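Local coordinates for F420-H2 Dependent Reductase A (Mycobacterium smegmatis str. MC2 155, PDB 3H96), which is an F420-dependent reductase of mycobacteria, from a family that degrades aflatoxin, and probably transfers electrons between coenzyme F420 and quinones, at residues 64-72 and 122-130. Residues are numbered along the deposited sequence; the frame is centred on the assembly and turned at random.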
loop_
_atom_site.group_PDB
_atom_site.type_symbol
_atom_site.label_atom_id
_atom_site.label_comp_id
_atom_site.label_asym_id
_atom_site.label_seq_id
_atom_site.Cartn_x
_atom_site.Cartn_y
_atom_site.Cartn_z
ATOM N N VAL A 64 -4.134 1.184 -0.310
ATOM C CA VAL A 64 -2.680 1.351 -0.389
ATOM C C VAL A 64 -2.358 2.229 -1.605
ATOM O O VAL A 64 -3.205 2.402 -2.489
ATOM C CB VAL A 64 -1.909 0.026 -0.435
ATOM C CG1 VAL A 64 -2.138 -0.804 0.929
ATOM C CG2 VAL A 64 -2.463 -0.848 -1.518
ATOM N N PHE A 65 -1.140 2.770 -1.639
ATOM C CA PHE A 65 -0.827 3.850 -2.591
ATOM C C PHE A 65 0.364 3.399 -3.295
ATOM O O PHE A 65 1.426 3.212 -2.649
ATOM C CB PHE A 65 -0.505 5.162 -1.798
ATOM C CG PHE A 65 -1.681 5.635 -1.000
ATOM C CD1 PHE A 65 -2.698 6.457 -1.608
ATOM C CD2 PHE A 65 -1.905 5.133 0.275
ATOM C CE1 PHE A 65 -3.837 6.791 -0.919
ATOM C CE2 PHE A 65 -3.079 5.493 0.985
ATOM C CZ PHE A 65 -4.023 6.315 0.403
ATOM N N ALA A 66 0.272 3.252 -4.608
ATOM C CA ALA A 66 1.446 2.778 -5.370
ATOM C C ALA A 66 2.419 3.915 -5.705
ATOM O O ALA A 66 2.693 4.191 -6.883
ATOM C CB ALA A 66 0.984 2.013 -6.640
ATOM N N SER A 67 2.896 4.593 -4.671
ATOM C CA SER A 67 3.583 5.872 -4.788
ATOM C C SER A 67 5.061 5.750 -5.201
ATOM O O SER A 67 5.582 6.568 -5.982
ATOM C CB SER A 67 3.474 6.578 -3.424
ATOM O OG SER A 67 3.847 5.707 -2.369
ATOM N N LYS A 68 5.725 4.718 -4.705
ATOM C CA LYS A 68 7.148 4.496 -5.020
ATOM C C LYS A 68 7.964 5.810 -4.907
ATOM O O LYS A 68 8.761 6.148 -5.787
ATOM C CB LYS A 68 7.323 3.846 -6.412
ATOM C CG LYS A 68 8.736 3.322 -6.619
ATOM C CD LYS A 68 8.754 2.165 -7.571
ATOM C CE LYS A 68 9.232 2.530 -8.922
ATOM N NZ LYS A 68 10.677 2.216 -9.045
ATOM N N ALA A 69 7.680 6.558 -3.845
ATOM C CA ALA A 69 8.347 7.830 -3.534
ATOM C C ALA A 69 8.339 8.788 -4.727
ATOM O O ALA A 69 9.300 9.559 -4.926
ATOM C CB ALA A 69 9.838 7.553 -3.071
ATOM N N GLY A 70 7.292 8.736 -5.542
ATOM C CA GLY A 70 7.165 9.752 -6.599
ATOM C C GLY A 70 8.150 9.491 -7.752
ATOM O O GLY A 70 8.454 10.388 -8.538
ATOM N N ALA A 71 8.597 8.252 -7.870
ATOM C CA ALA A 71 9.387 7.850 -9.032
ATOM C C ALA A 71 8.544 7.845 -10.292
ATOM O O ALA A 71 7.293 7.835 -10.276
ATOM C CB ALA A 71 10.061 6.441 -8.822
ATOM N N ALA A 72 9.249 7.753 -11.391
ATOM C CA ALA A 72 8.649 7.767 -12.701
ATOM C C ALA A 72 7.715 6.624 -13.006
ATOM O O ALA A 72 6.710 6.825 -13.693
ATOM C CB ALA A 72 9.745 7.894 -13.785
ATOM N N PHE A 122 3.064 12.818 0.565
ATOM C CA PHE A 122 2.281 12.240 -0.539
ATOM C C PHE A 122 1.905 13.309 -1.602
ATOM O O PHE A 122 1.820 12.966 -2.795
ATOM C CB PHE A 122 1.090 11.449 -0.053
ATOM C CG PHE A 122 1.481 10.052 0.449
ATOM C CD1 PHE A 122 1.391 8.942 -0.393
ATOM C CD2 PHE A 122 1.982 9.877 1.744
ATOM C CE1 PHE A 122 1.803 7.661 0.047
ATOM C CE2 PHE A 122 2.414 8.603 2.171
ATOM C CZ PHE A 122 2.298 7.515 1.326
ATOM N N ALA A 123 1.711 14.565 -1.174
ATOM C CA ALA A 123 1.429 15.632 -2.130
ATOM C C ALA A 123 2.679 15.924 -2.958
ATOM O O ALA A 123 2.592 16.221 -4.140
ATOM C CB ALA A 123 0.894 16.956 -1.438
ATOM N N ASP A 124 3.851 15.790 -2.356
ATOM C CA ASP A 124 5.078 15.965 -3.142
ATOM C C ASP A 124 5.200 14.840 -4.168
ATOM O O ASP A 124 5.576 15.086 -5.322
ATOM C CB ASP A 124 6.309 16.051 -2.221
ATOM C CG ASP A 124 7.635 16.294 -3.005
ATOM O OD1 ASP A 124 7.791 17.378 -3.612
ATOM O OD2 ASP A 124 8.509 15.382 -3.053
ATOM N N TYR A 125 4.833 13.592 -3.809
ATOM C CA TYR A 125 4.973 12.512 -4.805
ATOM C C TYR A 125 4.128 12.836 -6.020
ATOM O O TYR A 125 4.528 12.574 -7.151
ATOM C CB TYR A 125 4.560 11.140 -4.281
ATOM C CG TYR A 125 5.295 10.717 -3.033
ATOM C CD1 TYR A 125 6.616 11.133 -2.770
ATOM C CD2 TYR A 125 4.682 9.872 -2.133
ATOM C CE1 TYR A 125 7.281 10.714 -1.607
ATOM C CE2 TYR A 125 5.301 9.468 -1.025
ATOM C CZ TYR A 125 6.598 9.863 -0.757
ATOM O OH TYR A 125 7.157 9.418 0.417
ATOM N N GLU A 126 2.944 13.390 -5.772
ATOM C CA GLU A 126 2.087 13.645 -6.876
ATOM C C GLU A 126 2.627 14.813 -7.732
ATOM O O GLU A 126 2.446 14.803 -8.961
ATOM C CB GLU A 126 0.687 13.933 -6.373
ATOM C CG GLU A 126 -0.245 13.098 -7.116
ATOM C CD GLU A 126 -1.643 13.060 -6.576
ATOM O OE1 GLU A 126 -2.057 14.003 -5.846
ATOM O OE2 GLU A 126 -2.303 12.060 -6.923
ATOM N N LYS A 127 3.289 15.803 -7.098
ATOM C CA LYS A 127 3.889 16.867 -7.910
ATOM C C LYS A 127 5.042 16.321 -8.757
ATOM O O LYS A 127 5.142 16.674 -9.916
ATOM C CB LYS A 127 4.321 18.092 -7.078
ATOM C CG LYS A 127 3.111 18.770 -6.364
ATOM C CD LYS A 127 3.326 20.236 -6.023
ATOM C CE LYS A 127 2.042 21.050 -6.350
ATOM N NZ LYS A 127 2.355 22.254 -7.217
ATOM N N LYS A 128 5.900 15.481 -8.187
ATOM C CA LYS A 128 6.938 14.711 -8.941
ATOM C C LYS A 128 6.448 13.861 -10.129
ATOM O O LYS A 128 7.171 13.645 -11.074
ATOM C CB LYS A 128 7.706 13.767 -7.974
ATOM C CG LYS A 128 8.643 14.502 -6.993
ATOM C CD LYS A 128 9.514 13.516 -6.173
ATOM C CE LYS A 128 10.661 12.884 -7.047
ATOM N NZ LYS A 128 11.756 12.298 -6.161
ATOM N N THR A 129 5.242 13.309 -10.043
ATOM C CA THR A 129 4.752 12.470 -11.112
ATOM C C THR A 129 3.764 13.153 -12.031
ATOM O O THR A 129 3.232 12.521 -12.921
ATOM C CB THR A 129 4.127 11.179 -10.555
ATOM O OG1 THR A 129 3.035 11.543 -9.725
ATOM C CG2 THR A 129 5.140 10.421 -9.716
ATOM N N ALA A 130 3.552 14.450 -11.843
ATOM C CA ALA A 130 2.612 15.237 -12.662
ATOM C C ALA A 130 2.963 15.145 -14.155
ATOM O O ALA A 130 4.043 15.482 -14.539
ATOM C CB ALA A 130 2.650 16.685 -12.208
HETATM O O HOH W 1 10.634 11.643 -3.573
HETATM O O HOH W 2 8.379 11.111 -11.678
#
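Tyr125 lays one face of its ring on the backbone of Ala69: Ala69 CA sits 3.8 Å from the ring centroid and 18° off the normal, a CH-pi contact displaced toward the rim on the CE1 side. The opposite face looks back at Phe122 N, one helical turn earlier. On the CD2 side the ring meets Ser67, with Ser67 CB 3.7 Å from Tyr125 CD2. Phe122 takes Tyr125 CE2 over the centre of one face and reaches across the contact with CE1, which approaches Phe65 CB at 3.9 Å and also touches Ser67 OG. The Phe65 and Phe122 rings are inclined obliquely, planes at 64°, and Ile111 and Gln115 of helix 105-118 also pack on Phe65. With CG anti to its carbonyl carbon (chi1 -56°), Tyr125 lies along the turn that follows strand 61-65, which begins with an inverse gamma turn centred on Ala66. There Lys68, Ala69 and Gly70 all have positive phi, and Gly70, having no side chain, lets the turn come near the helix, its CA 4.0 Å from Tyr125 CA. Near the C-terminal end of helix 121-128 the contact becomes more polar. Lys128 bends at chi3 and passes over Gly70 O, while one water accepts from Lys128 NZ and donates to Ala69 O. A second water donates to both Gly70 O and Lys128 O, and Thr129 CG2 lies 3.4 Å from Ala71 O. Arg133 hydrogen-bonds Ala66 O, Ser67 O and Ala71 O, tying three carbonyls to one guanidinium. In this PNPOX-like fold, the end of strand 61-65, next to outer strand 53-54, is thus joined to helix 121-128 by aromatic and CH contacts at one end and water bridges at the other, with the lysine ammonium probably polarising the carbonyl of Ala69 through its shared water.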